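Local coordinates for protein malate dehydrogenase (PDB 4BGV) that probably catalyses the reversible, NAD-dependent oxidation of malate to oxaloacetate in the tricarboxylic acid cycle, at residues A[130-135]-A[310-315]. Residues are numbered along the deposited sequence; the frame is centred on the assembly and turned at random.
Sequences MAYAIY and KNSAIA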
ATOM      1  N   MET A 130      18.051 -19.113 -21.315  1.00 13.35           N
ATOM      2  CA  MET A 130      19.008 -18.310 -20.555  1.00 14.77           C
ATOM      3  C   MET A 130      19.138 -18.802 -19.112  1.00 15.56           C
ATOM      4  O   MET A 130      20.224 -18.735 -18.542  1.00 13.10           O
ATOM      5  CB  MET A 130      18.667 -16.815 -20.607  1.00 15.56           C
ATOM      6  CG  MET A 130      18.758 -16.223 -22.010  1.00 12.58           C
ATOM      7  SD  MET A 130      20.300 -16.599 -22.867  1.00 16.85           S
ATOM      8  CE  MET A 130      19.691 -17.005 -24.496  1.00 21.59           C
ATOM      9  N   ALA A 131      18.045 -19.305 -18.532  1.00 10.38           N
ATOM     10  CA  ALA A 131      18.116 -19.956 -17.227  1.00 13.27           C
ATOM     11  C   ALA A 131      18.967 -21.222 -17.298  1.00 11.56           C
ATOM     12  O   ALA A 131      19.757 -21.516 -16.402  1.00 12.73           O
ATOM     13  CB  ALA A 131      16.703 -20.281 -16.693  1.00 13.69           C
ATOM     14  N   TYR A 132      18.791 -21.982 -18.373  1.00 14.03           N
ATOM     15  CA  TYR A 132      19.610 -23.170 -18.606  1.00 11.64           C
ATOM     16  C   TYR A 132      21.089 -22.795 -18.682  1.00 11.90           C
ATOM     17  O   TYR A 132      21.932 -23.437 -18.056  1.00 14.78           O
ATOM     18  CB  TYR A 132      19.137 -23.880 -19.874  1.00 12.14           C
ATOM     19  CG  TYR A 132      19.826 -25.192 -20.169  1.00 12.81           C
ATOM     20  CD1 TYR A 132      19.816 -26.242 -19.243  1.00 13.92           C
ATOM     21  CD2 TYR A 132      20.480 -25.387 -21.371  1.00 15.49           C
ATOM     22  CE1 TYR A 132      20.451 -27.446 -19.521  1.00 14.11           C
ATOM     23  CE2 TYR A 132      21.110 -26.579 -21.658  1.00 20.97           C
ATOM     24  CZ  TYR A 132      21.091 -27.604 -20.735  1.00 20.70           C
ATOM     25  OH  TYR A 132      21.725 -28.779 -21.045  1.00 19.89           O
ATOM     26  N   ALA A 133      21.398 -21.717 -19.395  1.00 12.64           N
ATOM     27  CA  ALA A 133      22.780 -21.247 -19.472  1.00 13.39           C
ATOM     28  C   ALA A 133      23.315 -20.807 -18.103  1.00 14.33           C
ATOM     29  O   ALA A 133      24.464 -21.087 -17.757  1.00 13.55           O
ATOM     30  CB  ALA A 133      22.908 -20.114 -20.487  1.00 12.35           C
ATOM     31  N   ILE A 134      22.489 -20.104 -17.335  1.00 11.53           N
ATOM     32  CA  ILE A 134      22.903 -19.666 -15.999  1.00 15.51           C
ATOM     33  C   ILE A 134      23.221 -20.887 -15.127  1.00 15.95           C
ATOM     34  O   ILE A 134      24.202 -20.893 -14.374  1.00 14.90           O
ATOM     35  CB  ILE A 134      21.836 -18.759 -15.339  1.00 14.81           C
ATOM     36  CG1 ILE A 134      21.819 -17.371 -16.003  1.00 15.01           C
ATOM     37  CG2 ILE A 134      22.078 -18.611 -13.825  1.00 13.03           C
ATOM     38  CD1 ILE A 134      23.085 -16.504 -15.739  1.00 10.58           C
ATOM     39  N   TYR A 135      22.402 -21.928 -15.267  1.00 11.17           N
ATOM     40  CA  TYR A 135      22.586 -23.176 -14.550  1.00 14.40           C
ATOM     41  C   TYR A 135      23.918 -23.825 -14.937  1.00 15.00           C
ATOM     42  O   TYR A 135      24.709 -24.192 -14.081  1.00 15.07           O
ATOM     43  CB  TYR A 135      21.419 -24.133 -14.862  1.00 13.18           C
ATOM     44  CG  TYR A 135      21.631 -25.534 -14.337  1.00 13.89           C
ATOM     45  CD1 TYR A 135      21.976 -25.745 -13.004  1.00 14.31           C
ATOM     46  CD2 TYR A 135      21.484 -26.643 -15.162  1.00 17.15           C
ATOM     47  CE1 TYR A 135      22.170 -27.023 -12.509  1.00 18.72           C
ATOM     48  CE2 TYR A 135      21.670 -27.932 -14.670  1.00 21.11           C
ATOM     49  CZ  TYR A 135      22.017 -28.108 -13.339  1.00 22.58           C
ATOM     50  OH  TYR A 135      22.206 -29.374 -12.826  1.00 24.42           O
ATOM     51  N   LYS A 310      15.725 -27.793 -29.008  1.00 20.71           N
ATOM     52  CA  LYS A 310      16.606 -27.339 -30.079  1.00 22.95           C
ATOM     53  C   LYS A 310      17.533 -26.224 -29.590  1.00 20.56           C
ATOM     54  O   LYS A 310      18.745 -26.252 -29.827  1.00 21.02           O
ATOM     55  CB  LYS A 310      15.772 -26.853 -31.264  1.00 26.17           C
ATOM     56  CG  LYS A 310      16.578 -26.484 -32.495  1.00 37.82           C
ATOM     57  CD  LYS A 310      16.668 -24.981 -32.669  1.00 41.42           C
ATOM     58  CE  LYS A 310      15.297 -24.367 -32.891  1.00 44.72           C
ATOM     59  NZ  LYS A 310      15.380 -22.881 -32.931  1.00 46.37           N
ATOM     60  N   ASN A 311      16.957 -25.232 -28.927  1.00 19.69           N
ATOM     61  CA  ASN A 311      17.742 -24.116 -28.419  1.00 19.03           C
ATOM     62  C   ASN A 311      18.650 -24.505 -27.251  1.00 26.37           C
ATOM     63  O   ASN A 311      19.726 -23.923 -27.075  1.00 20.59           O
ATOM     64  CB  ASN A 311      16.828 -22.953 -28.019  1.00 19.02           C
ATOM     65  CG  ASN A 311      16.256 -22.225 -29.220  1.00 20.64           C
ATOM     66  OD1 ASN A 311      16.848 -22.230 -30.294  1.00 23.65           O
ATOM     67  ND2 ASN A 311      15.108 -21.575 -29.034  1.00 25.35           N
ATOM     68  N   SER A 312      18.214 -25.480 -26.452  1.00 22.01           N
ATOM     69  CA  SER A 312      19.025 -25.946 -25.334  1.00 21.70           C
ATOM     70  C   SER A 312      20.243 -26.708 -25.855  1.00 21.14           C
ATOM     71  O   SER A 312      21.324 -26.662 -25.258  1.00 21.20           O
ATOM     72  CB  SER A 312      18.204 -26.822 -24.382  1.00 20.15           C
ATOM     73  OG  SER A 312      17.101 -26.105 -23.838  1.00 15.93           O
ATOM     74  N   ALA A 313      20.060 -27.409 -26.969  1.00 18.51           N
ATOM     75  CA  ALA A 313      21.154 -28.131 -27.609  1.00 19.74           C
ATOM     76  C   ALA A 313      22.186 -27.140 -28.152  1.00 21.15           C
ATOM     77  O   ALA A 313      23.392 -27.400 -28.136  1.00 21.91           O
ATOM     78  CB  ALA A 313      20.617 -29.012 -28.727  1.00 21.12           C
ATOM     79  N   ILE A 314      21.699 -26.005 -28.643  1.00 20.11           N
ATOM     80  CA  ILE A 314      22.576 -24.923 -29.084  1.00 23.86           C
ATOM     81  C   ILE A 314      23.402 -24.392 -27.906  1.00 22.65           C
ATOM     82  O   ILE A 314      24.603 -24.142 -28.043  1.00 21.05           O
ATOM     83  CB  ILE A 314      21.768 -23.791 -29.764  1.00 21.27           C
ATOM     84  CG1 ILE A 314      21.191 -24.293 -31.093  1.00 22.79           C
ATOM     85  CG2 ILE A 314      22.635 -22.548 -29.984  1.00 27.71           C
ATOM     86  CD1 ILE A 314      20.241 -23.330 -31.754  1.00 31.63           C
ATOM     87  N   ALA A 315      22.760 -24.253 -26.745  1.00 19.77           N
ATOM     88  CA  ALA A 315      23.465 -23.834 -25.533  1.00 21.65           C
ATOM     89  C   ALA A 315      24.535 -24.849 -25.114  1.00 23.62           C
ATOM     90  O   ALA A 315      25.667 -24.468 -24.788  1.00 22.29           O
ATOM     91  CB  ALA A 315      22.487 -23.583 -24.405  1.00 17.37           C
TER
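Tyr132 reaches from helix 127-138 of the Rossmann-type NAD-binding domain to Ser312 and Ala315 on the long C-terminal helix 295-321, so its side chain helps to join the two domains of the LDH/MDH fold. The ring meets that helix with one edge: CE2 of Tyr132 lies 3.6 Å from the backbone O of Ser312, and its CD2 rests 4.1 Å from CB of Ala315, both partners lying near the ring plane. CG anti to the backbone N (chi1 -175°) carries the ring out from its own helix, so that its CD2-CE2 edge meets the other. Small residues suit the receiving surface: CB of Ser312 stands 4.0 Å from CE2 of Tyr132, the single methyl of Ala315 lets the edge come close to the helix, and the CA atoms of Tyr132 and Ser312 come within 7.3 Å of each other. Phe273 of strand 272-281 also packs against the tyrosine, whose OH hydrogen-bonds Asp316 OD1. Were the tyrosine replaced by alanine, a gap would probably open between the two helices and Asp316 would lose its phenolic partner. Ser312 can be polar in this buried place because its OG hydrogen-bonds back to Val308 O, one turn earlier.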